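Local atomic coordinates of Hut operon positive regulatory protein (Bacillus subtilis, PDB entry 4H4L), a protein that binds regulatory sequences on mRNA in the presence of histidine, suppressing transcription termination and thereby switching on the hut operon for histidine utilization. Residues 117-129 / 136-148. The protein carries 1 engineered substitution. Numbering follows the deposited sequence.
Sequences EGDWIAVSLYGTI and LEHETFGVGINHI. With ZN (zinc ion), chain R; HIS (histidine), chain Q.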
# COMPACT_ATOMS: atom_id res chain seq x y z
N GLU A 117 -11.68 30.34 -2.34
CA GLU A 117 -11.15 29.02 -2.00
C GLU A 117 -12.05 28.23 -1.04
O GLU A 117 -11.94 27.01 -0.95
CB GLU A 117 -9.75 29.16 -1.39
CG GLU A 117 -8.76 28.11 -1.87
CD GLU A 117 -8.31 28.35 -3.30
OE1 GLU A 117 -7.17 28.84 -3.48
OE2 GLU A 117 -9.09 28.05 -4.24
N GLY A 118 -12.93 28.92 -0.33
CA GLY A 118 -13.82 28.29 0.63
C GLY A 118 -13.17 27.67 1.86
O GLY A 118 -11.98 27.90 2.17
N ASP A 119 -13.98 26.87 2.55
CA ASP A 119 -13.55 26.13 3.72
C ASP A 119 -12.69 24.90 3.32
O ASP A 119 -12.95 24.25 2.30
CB ASP A 119 -14.78 25.66 4.52
CG ASP A 119 -15.34 26.71 5.47
OD1 ASP A 119 -16.47 26.50 5.96
OD2 ASP A 119 -14.67 27.73 5.77
N TRP A 120 -11.68 24.62 4.14
CA TRP A 120 -10.85 23.41 4.07
C TRP A 120 -10.87 22.81 5.44
O TRP A 120 -11.22 23.50 6.41
CB TRP A 120 -9.42 23.75 3.65
CG TRP A 120 -9.34 24.06 2.17
CD1 TRP A 120 -9.98 25.09 1.50
CD2 TRP A 120 -8.61 23.33 1.12
NE1 TRP A 120 -9.72 25.04 0.15
CE2 TRP A 120 -8.90 24.02 -0.14
CE3 TRP A 120 -7.79 22.21 1.10
CZ2 TRP A 120 -8.38 23.59 -1.35
CZ3 TRP A 120 -7.26 21.79 -0.12
CH2 TRP A 120 -7.55 22.47 -1.32
N ILE A 121 -10.52 21.53 5.57
CA ILE A 121 -10.56 20.89 6.90
C ILE A 121 -9.24 20.19 7.23
O ILE A 121 -8.48 19.83 6.34
CB ILE A 121 -11.81 19.98 7.06
CG1 ILE A 121 -12.01 19.56 8.51
CG2 ILE A 121 -11.74 18.78 6.13
CD1 ILE A 121 -13.36 18.91 8.73
N ALA A 122 -8.94 20.04 8.51
CA ALA A 122 -7.68 19.43 8.88
C ALA A 122 -7.96 18.56 10.05
O ALA A 122 -8.53 19.03 11.01
CB ALA A 122 -6.65 20.48 9.25
N VAL A 123 -7.58 17.29 9.93
CA VAL A 123 -7.77 16.33 11.00
C VAL A 123 -6.36 15.98 11.48
O VAL A 123 -5.56 15.47 10.71
CB VAL A 123 -8.54 15.12 10.47
CG1 VAL A 123 -8.84 14.16 11.59
CG2 VAL A 123 -9.84 15.57 9.82
N SER A 124 -6.03 16.31 12.72
CA SER A 124 -4.67 16.13 13.19
C SER A 124 -4.70 15.15 14.33
O SER A 124 -5.50 15.29 15.24
CB SER A 124 -4.05 17.46 13.68
OG SER A 124 -4.01 18.45 12.65
N LEU A 125 -3.83 14.13 14.27
CA LEU A 125 -3.87 13.07 15.26
C LEU A 125 -2.58 13.07 16.07
O LEU A 125 -1.52 13.22 15.48
CB LEU A 125 -4.00 11.75 14.53
CG LEU A 125 -5.28 11.52 13.75
CD1 LEU A 125 -5.14 10.28 12.89
CD2 LEU A 125 -6.43 11.35 14.73
N TYR A 126 -2.66 12.92 17.39
CA TYR A 126 -1.45 12.70 18.21
C TYR A 126 -1.65 11.74 19.38
O TYR A 126 -2.68 11.74 20.02
CB TYR A 126 -0.79 14.01 18.69
CG TYR A 126 0.37 13.78 19.63
CD1 TYR A 126 0.23 13.95 21.01
CD2 TYR A 126 1.61 13.34 19.15
CE1 TYR A 126 1.28 13.71 21.89
CE2 TYR A 126 2.66 13.09 20.01
CZ TYR A 126 2.50 13.28 21.37
OH TYR A 126 3.56 13.03 22.21
N GLY A 127 -0.64 10.94 19.67
CA GLY A 127 -0.72 10.02 20.78
C GLY A 127 0.26 8.89 20.63
O GLY A 127 1.29 9.01 20.01
N THR A 128 -0.04 7.76 21.23
CA THR A 128 0.85 6.64 21.06
C THR A 128 0.23 5.48 20.27
O THR A 128 -0.98 5.44 20.03
CB THR A 128 1.28 6.07 22.40
OG1 THR A 128 0.18 5.32 22.92
CG2 THR A 128 1.69 7.19 23.35
N ILE A 129 1.13 4.58 19.87
CA ILE A 129 0.86 3.36 19.19
C ILE A 129 1.82 2.36 19.83
O ILE A 129 2.95 2.72 20.20
CB ILE A 129 1.11 3.51 17.68
CG1 ILE A 129 0.54 2.30 16.91
CG2 ILE A 129 2.59 3.80 17.38
CD1 ILE A 129 0.21 2.60 15.48
N LEU A 136 4.25 -0.42 26.62
CA LEU A 136 5.20 -0.74 25.54
C LEU A 136 4.79 -0.04 24.25
O LEU A 136 4.10 -0.63 23.39
CB LEU A 136 5.28 -2.25 25.29
CG LEU A 136 5.78 -3.18 26.40
CD1 LEU A 136 6.80 -2.50 27.31
CD2 LEU A 136 4.60 -3.71 27.20
N GLU A 137 5.21 1.22 24.11
CA GLU A 137 4.69 2.11 23.08
C GLU A 137 5.71 3.13 22.62
O GLU A 137 6.77 3.29 23.19
CB GLU A 137 3.43 2.82 23.59
CG GLU A 137 3.71 3.95 24.58
CD GLU A 137 2.55 4.24 25.51
OE1 GLU A 137 2.59 5.29 26.20
OE2 GLU A 137 1.61 3.42 25.58
N HIS A 138 5.35 3.81 21.54
CA HIS A 138 6.05 4.98 21.09
C HIS A 138 5.04 5.91 20.50
O HIS A 138 3.86 5.59 20.44
CB HIS A 138 7.25 4.67 20.16
CG HIS A 138 6.89 4.11 18.78
ND1 HIS A 138 6.18 4.80 17.86
CD2 HIS A 138 7.26 2.91 18.17
CE1 HIS A 138 6.07 4.06 16.74
NE2 HIS A 138 6.75 2.91 16.93
N GLU A 139 5.47 7.09 20.08
CA GLU A 139 4.50 8.13 19.76
C GLU A 139 3.96 7.94 18.38
O GLU A 139 4.46 7.09 17.62
CB GLU A 139 5.13 9.50 19.90
CG GLU A 139 5.12 10.02 21.32
CD GLU A 139 6.27 10.98 21.56
OE1 GLU A 139 6.03 12.21 21.63
OE2 GLU A 139 7.41 10.49 21.63
N THR A 140 2.94 8.75 18.05
CA THR A 140 2.37 8.76 16.70
C THR A 140 1.64 10.02 16.27
O THR A 140 1.13 10.82 17.08
CB THR A 140 1.49 7.56 16.44
OG1 THR A 140 1.36 7.41 15.04
CG2 THR A 140 0.15 7.75 17.05
N PHE A 141 1.59 10.19 14.96
CA PHE A 141 1.21 11.46 14.45
C PHE A 141 0.73 11.37 13.02
O PHE A 141 1.31 10.66 12.22
CB PHE A 141 2.43 12.36 14.53
CG PHE A 141 2.09 13.80 14.62
CD1 PHE A 141 2.08 14.43 15.85
CD2 PHE A 141 1.76 14.52 13.47
CE1 PHE A 141 1.74 15.76 15.94
CE2 PHE A 141 1.43 15.85 13.55
CZ PHE A 141 1.42 16.47 14.79
N GLY A 142 -0.32 12.12 12.70
CA GLY A 142 -0.88 12.14 11.36
C GLY A 142 -1.71 13.38 11.10
O GLY A 142 -2.46 13.83 11.97
N VAL A 143 -1.58 13.93 9.89
CA VAL A 143 -2.34 15.12 9.51
C VAL A 143 -3.01 15.02 8.14
O VAL A 143 -2.35 14.91 7.13
CB VAL A 143 -1.46 16.40 9.55
CG1 VAL A 143 -2.30 17.61 9.24
CG2 VAL A 143 -0.86 16.55 10.93
N GLY A 144 -4.33 15.09 8.13
CA GLY A 144 -5.07 14.98 6.87
C GLY A 144 -5.67 16.31 6.54
O GLY A 144 -6.29 16.94 7.40
N ILE A 145 -5.48 16.76 5.30
CA ILE A 145 -6.01 18.04 4.85
C ILE A 145 -6.87 17.88 3.62
O ILE A 145 -6.39 17.47 2.58
CB ILE A 145 -4.89 19.08 4.64
CG1 ILE A 145 -4.32 19.47 6.02
CG2 ILE A 145 -5.42 20.33 3.94
CD1 ILE A 145 -2.87 19.93 6.04
N ASN A 146 -8.15 18.22 3.74
CA ASN A 146 -9.03 18.20 2.59
C ASN A 146 -9.88 19.48 2.46
O ASN A 146 -10.04 20.25 3.42
CB ASN A 146 -9.93 16.99 2.72
CG ASN A 146 -10.54 16.57 1.41
OD1 ASN A 146 -10.12 16.99 0.33
ND2 ASN A 146 -11.54 15.71 1.51
N HIS A 147 -10.39 19.73 1.27
CA HIS A 147 -11.36 20.80 1.06
C HIS A 147 -12.73 20.38 1.57
O HIS A 147 -13.04 19.19 1.61
CB HIS A 147 -11.40 21.19 -0.43
CG HIS A 147 -11.78 20.05 -1.36
ND1 HIS A 147 -10.92 19.08 -1.71
CD2 HIS A 147 -12.97 19.78 -2.03
CE1 HIS A 147 -11.52 18.23 -2.58
NE2 HIS A 147 -12.78 18.66 -2.77
N ILE A 148 -13.57 21.35 1.99
CA ILE A 148 -14.87 20.94 2.54
C ILE A 148 -16.10 21.63 1.93
O ILE A 148 -16.70 21.17 0.95
CB ILE A 148 -14.87 20.94 4.09
CG1 ILE A 148 -16.16 20.35 4.66
CG2 ILE A 148 -14.60 22.33 4.65
CD1 ILE A 148 -16.08 19.98 6.12
OXT ILE A 148 -16.50 22.68 2.42
ZN ZN R . 7.51 1.33 15.68
N HIS Q . 2.51 -3.72 18.12
CA HIS Q . 3.59 -2.73 17.88
C HIS Q . 4.34 -2.64 19.13
O HIS Q . 4.52 -3.69 19.72
CB HIS Q . 3.02 -1.36 17.53
CG HIS Q . 3.96 -0.47 16.72
ND1 HIS Q . 3.58 0.10 15.53
CD2 HIS Q . 5.24 -0.06 16.94
CE1 HIS Q . 4.58 0.83 15.06
NE2 HIS Q . 5.58 0.75 15.92
OXT HIS Q . 4.76 -1.56 19.55
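Trp-120 pairs with His-147 at one end of the antiparallel beta hairpin 120-130/137-147, half of HutP's four-stranded sheet, and Ile-129 with His-138 at the other. Nearly all is buried; the middle, where Val-123 and Gly-144 exchange N-to-O hydrogen bonds of 2.9 Å, packs between helices 70-87 (on Val-123, Leu-125) and 9-17 (on Ala-122, Ser-124, Phe-141). Tyr-126 OH bonds Glu-139 OE1 on its anti side (2.7 Å); from a neighbouring subunit, Arg-11 N also bonds OE1 and Gly-10 N OE2. His-147 CB sits over the six-membered ring of Trp-120, 3.8 Å from its centroid; the imidazole, ND1 hydrogen-bonded to His-73 of a second neighbour, turns its edge to that face, planes at 62°. A serine for Trp-120 would probably leave His-147 without this aromatic bed and Glu-117 O without its indole N-H partner. Looser and partly exposed, Thr-128 CG2 lies 3.5 Å from Glu-137 OE1, with no side-chain hydrogen bond. In the histidine pocket, His-138 CG lies between backbone N and carbonyl carbon (chi1 68°), setting the ring beside Ile-129; ND1 donates to Glu-139 O, fixing its rotation, while zinc binds His-138 NE2 (2.1 Å), His-73 and His-77 of a third neighbour, and NE2 of the bound histidine (2.0 Å).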